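Local coordinates for protein chorismate mutase (Corynebacterium glutamicum, PDB 5HUB) that probably catalyses the pericyclic rearrangement of chorismate to prephenate in the shikimate pathway, working as an all-helical dimer, at residues 8-11 with 12-15; 62-65 with 66-69. All coordinates share one frame; numbering follows the deposited sequence. Where two conformers were deposited one is given.

Contact 1. Residues 8-11 with 12-15; sequences PLSD and AEIQ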
loop_
_atom_site.group_PDB
_atom_site.type_symbol
_atom_site.label_atom_id
_atom_site.label_comp_id
_atom_site.label_asym_id
_atom_site.label_seq_id
_atom_site.Cartn_x
_atom_site.Cartn_y
_atom_site.Cartn_z
ATOM N N PRO A 8 -13.203 20.520 -18.233
ATOM C CA PRO A 8 -12.048 20.080 -17.442
ATOM C C PRO A 8 -12.056 20.630 -16.022
ATOM O O PRO A 8 -12.726 21.623 -15.733
ATOM C CB PRO A 8 -10.842 20.677 -18.195
ATOM C CG PRO A 8 -11.347 21.044 -19.554
ATOM C CD PRO A 8 -12.813 21.344 -19.390
ATOM N N LEU A 9 -11.300 19.998 -15.137
ATOM C CA LEU A 9 -11.330 20.378 -13.751
ATOM C C LEU A 9 -10.716 21.735 -13.502
ATOM O O LEU A 9 -9.683 22.112 -14.087
ATOM C CB LEU A 9 -10.594 19.373 -12.878
ATOM C CG LEU A 9 -11.121 17.945 -12.861
ATOM C CD1 LEU A 9 -10.161 17.102 -12.034
ATOM C CD2 LEU A 9 -12.538 17.901 -12.311
ATOM N N SER A 10 -11.388 22.487 -12.657
ATOM C CA SER A 10 -10.871 23.767 -12.206
ATOM C C SER A 10 -9.739 23.550 -11.202
ATOM O O SER A 10 -9.601 22.491 -10.614
ATOM C CB SER A 10 -11.978 24.549 -11.541
ATOM O OG SER A 10 -12.297 23.987 -10.271
ATOM N N ASP A 11 -8.927 24.576 -10.996
ATOM C CA ASP A 11 -7.867 24.524 -9.963
ATOM C C ASP A 11 -8.471 24.230 -8.610
ATOM O O ASP A 11 -7.900 23.453 -7.825
ATOM C CB ASP A 11 -7.053 25.801 -9.877
ATOM C CG ASP A 11 -6.206 26.075 -11.101
ATOM O OD1 ASP A 11 -6.016 25.168 -11.921
ATOM O OD2 ASP A 11 -5.740 27.252 -11.208
ATOM N N ALA A 12 -9.647 24.745 -8.316
ATOM C CA ALA A 12 -10.315 24.456 -7.048
ATOM C C ALA A 12 -10.677 22.965 -6.931
ATOM O O ALA A 12 -10.578 22.367 -5.840
ATOM C CB ALA A 12 -11.604 25.255 -6.948
ATOM N N GLU A 13 -11.210 22.382 -7.993
ATOM C CA GLU A 13 -11.549 20.928 -7.971
ATOM C C GLU A 13 -10.257 20.103 -7.806
ATOM O O GLU A 13 -10.210 19.140 -7.040
ATOM C CB GLU A 13 -12.332 20.535 -9.209
ATOM C CG GLU A 13 -13.744 21.090 -9.286
ATOM C CD GLU A 13 -14.393 20.797 -10.621
ATOM O OE1 GLU A 13 -13.826 21.182 -11.659
ATOM O OE2 GLU A 13 -15.465 20.154 -10.635
ATOM N N ILE A 14 -9.201 20.490 -8.502
ATOM C CA ILE A 14 -7.912 19.756 -8.352
ATOM C C ILE A 14 -7.387 19.875 -6.943
ATOM O O ILE A 14 -6.924 18.841 -6.378
ATOM C CB ILE A 14 -6.890 20.274 -9.387
ATOM C CG1 ILE A 14 -7.341 19.941 -10.797
ATOM C CG2 ILE A 14 -5.506 19.711 -9.120
ATOM C CD1 ILE A 14 -6.656 20.747 -11.883
ATOM N N GLN A 15 -7.501 21.026 -6.318
ATOM C CA GLN A 15 -7.195 21.318 -4.932
ATOM C C GLN A 15 -7.806 20.300 -3.994
ATOM O O GLN A 15 -7.178 19.687 -3.038
ATOM C CB GLN A 15 -7.772 22.731 -4.604
ATOM C CG GLN A 15 -7.509 23.088 -3.161
ATOM C CD GLN A 15 -6.040 23.242 -2.923
ATOM O OE1 GLN A 15 -5.356 23.799 -3.793
ATOM N NE2 GLN A 15 -5.560 22.900 -1.738
HETATM O O HOH W 1 -15.041 20.992 -14.166
#

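Contact 2. Residues 62-65 with 66-69; sequences IINQ and FREE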
loop_
_atom_site.group_PDB
_atom_site.type_symbol
_atom_site.label_atom_id
_atom_site.label_comp_id
_atom_site.label_asym_id
_atom_site.label_seq_id
_atom_site.Cartn_x
_atom_site.Cartn_y
_atom_site.Cartn_z
ATOM N N ILE A 62 -2.569 -14.143 -1.347
ATOM C CA ILE A 62 -2.501 -12.705 -1.096
ATOM C C ILE A 62 -2.000 -12.026 -2.382
ATOM O O ILE A 62 -2.564 -11.009 -2.823
ATOM C CB ILE A 62 -1.594 -12.385 0.114
ATOM C CG1 ILE A 62 -2.272 -12.943 1.388
ATOM C CG2 ILE A 62 -1.322 -10.853 0.170
ATOM C CD1 ILE A 62 -1.396 -12.888 2.603
ATOM N N ILE A 63 -0.947 -12.524 -2.975
ATOM C CA ILE A 63 -0.395 -11.969 -4.213
ATOM C C ILE A 63 -1.459 -11.964 -5.295
ATOM O O ILE A 63 -1.678 -10.984 -5.989
ATOM C CB ILE A 63 0.900 -12.721 -4.626
ATOM C CG1 ILE A 63 2.005 -12.438 -3.619
ATOM C CG2 ILE A 63 1.282 -12.405 -6.053
ATOM C CD1 ILE A 63 3.174 -13.428 -3.637
ATOM N N ASN A 64 -2.192 -13.056 -5.422
ATOM C CA ASN A 64 -3.242 -13.216 -6.411
ATOM C C ASN A 64 -4.376 -12.248 -6.147
ATOM O O ASN A 64 -4.950 -11.678 -7.072
ATOM C CB ASN A 64 -3.806 -14.642 -6.460
ATOM C CG ASN A 64 -2.845 -15.650 -7.078
ATOM O OD1 ASN A 64 -1.887 -15.290 -7.762
ATOM N ND2 ASN A 64 -3.127 -16.921 -6.877
ATOM N N GLN A 65 -4.769 -12.106 -4.895
ATOM C CA GLN A 65 -5.799 -11.149 -4.565
ATOM C C GLN A 65 -5.385 -9.731 -4.988
ATOM O O GLN A 65 -6.187 -8.993 -5.567
ATOM C CB GLN A 65 -6.079 -11.147 -3.063
ATOM C CG GLN A 65 -7.034 -10.015 -2.615
ATOM C CD GLN A 65 -7.215 -9.978 -1.130
ATOM O OE1 GLN A 65 -6.485 -10.634 -0.399
ATOM N NE2 GLN A 65 -8.189 -9.224 -0.659
ATOM N N PHE A 66 -4.181 -9.354 -4.627
ATOM C CA PHE A 66 -3.733 -7.972 -4.974
ATOM C C PHE A 66 -3.679 -7.826 -6.491
ATOM O O PHE A 66 -4.133 -6.778 -7.018
ATOM C CB PHE A 66 -2.395 -7.696 -4.319
ATOM C CG PHE A 66 -2.488 -7.239 -2.891
ATOM C CD1 PHE A 66 -3.041 -8.012 -1.911
ATOM C CD2 PHE A 66 -2.092 -5.956 -2.545
ATOM C CE1 PHE A 66 -3.135 -7.593 -0.613
ATOM C CE2 PHE A 66 -2.225 -5.505 -1.254
ATOM C CZ PHE A 66 -2.743 -6.333 -0.277
ATOM N N ARG A 67 -3.228 -8.806 -7.238
ATOM C CA ARG A 67 -3.225 -8.740 -8.689
ATOM C C ARG A 67 -4.633 -8.589 -9.209
ATOM O O ARG A 67 -4.899 -7.776 -10.108
ATOM C CB ARG A 67 -2.576 -10.011 -9.271
ATOM C CG ARG A 67 -2.430 -9.907 -10.789
ATOM C CD ARG A 67 -2.043 -11.215 -11.472
ATOM N NE ARG A 67 -0.758 -11.717 -10.984
ATOM C CZ ARG A 67 -0.594 -12.727 -10.123
ATOM N NH1 ARG A 67 -1.629 -13.436 -9.660
ATOM N NH2 ARG A 67 0.632 -13.071 -9.747
ATOM N N GLU A 68 -5.578 -9.360 -8.693
ATOM C CA GLU A 68 -6.962 -9.324 -9.182
ATOM C C GLU A 68 -7.610 -7.963 -8.919
ATOM O O GLU A 68 -8.388 -7.481 -9.750
ATOM C CB GLU A 68 -7.806 -10.421 -8.553
ATOM C CG GLU A 68 -7.430 -11.761 -9.118
ATOM C CD GLU A 68 -7.916 -12.920 -8.264
ATOM O OE1 GLU A 68 -8.895 -12.753 -7.472
ATOM O OE2 GLU A 68 -7.341 -14.042 -8.420
ATOM N N GLU A 69 -7.305 -7.362 -7.784
ATOM C CA GLU A 69 -7.940 -6.117 -7.359
ATOM C C GLU A 69 -7.353 -4.865 -7.982
ATOM O O GLU A 69 -8.106 -3.950 -8.299
ATOM C CB GLU A 69 -7.900 -6.019 -5.833
ATOM C CG GLU A 69 -8.552 -7.193 -5.129
ATOM C CD GLU A 69 -9.967 -6.926 -4.665
ATOM O OE1 GLU A 69 -10.789 -6.425 -5.470
ATOM O OE2 GLU A 69 -10.233 -7.190 -3.467
HETATM O O HOH W 2 0.781 -15.490 -8.092
#

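Contact 1. Residues 8-11 with 12-15
S10 and E13 grip each other twice at the start of helix 11-42, each side chain taking up the other's backbone NH. The hydroxyl oxygen OG of S10 accepts from E13 N at 3.0 Å. In return the carboxylate oxygen OE1 of E13 accepts from S10 N at 2.9 Å, a nearly straight bond made with the anti lone pair of OE1. Serine suits the N-cap because its short side chain, with OG set between the backbone N and the carbonyl carbon (chi1 72°), puts OG over the start of the helix, within reach of E13 N. Glutamate three residues on is long enough for its extended chain to reach back past OG, its CG lying 3.4 Å from S10 OG. This reciprocal pair is a capping box: OG stands in for the carbonyl that E13 N, in the first turn, has no preceding turn to supply, while OE1 takes the NH of the cap residue itself. E13 OE1 has a further donor: a water bonded to it at 2.8 Å also donates to P8 O, tying the incoming loop to the cap. The regular helical ladder starts here as well, with I14 N donating to S10 O and Q15 N to D11 O, each at 2.9 Å. L9 lies across the E13 chain at about a right angle, while its CB meets I14 CG1 at 3.9 Å; L9 also packs on I42 of the second subunit.

Contact 2. Residues 62-65 with 66-69
Q65 and F66 sit next to each other on helix 49-70, and each reaches one turn along it, Q65 forward to E69 and F66 back to I62. The phenyl ring lies alongside I62, both side chains pointing the same way, and its CE1 rests 3.8 Å from I62 CG2. That methyl is anti to the backbone N of I62, which places it beside the ring. The carbonyl I62 O approaches the ring's edge, 3.2 Å from F66 CD1, while also accepting the helical bond from F66 N. A large aromatic fits here because F66 is buried: L77 and L81 of helix 74-84 pack against it, as does L29 of the second subunit. This is plain alpha-helix in the all-helical chorismate mutase type II fold, its i to i+4 bonds running through I63, N64 and Q65 to R67, E68 and E69. The long, uncharged Q65 chain, extended, suits the dimer interface, where it packs on the same L29 and crosses E69 obliquely; in the conformer given, the E69 carboxylate makes salt bridges to K33 and R26 of the second subunit. On the polar side, the short amide of N64 offers OD1 to R67 NH1 at 2.7 Å. OD1 lies in the guanidinium plane, whereas NH1 is tilted 30° from the N64 carbonyl plane. Bending at chi3 (-60°) brings the long arginine's end back over the preceding turn, where a water donates to N64 OD1 and accepts from R67 NH2.

Contact 1 and contact 2 do not touch: their centres are 33 Å apart and their nearest atoms about 21 Å. They lie on successive helices, contact 1 at the N-terminal start of helix 11-42 and contact 2 near the C-terminal end of helix 49-70. The centre of contact 1 lies about 30 Å from the centre of the chain, that of contact 2 about 10 Å. What they share is the dimer, since both reach helix 11-42 of the second subunit, at I42 and around L29 respectively. A formic acid molecule, probably from the crystallisation liquor, lies about 3 Å from the side chain of I14 in contact 1.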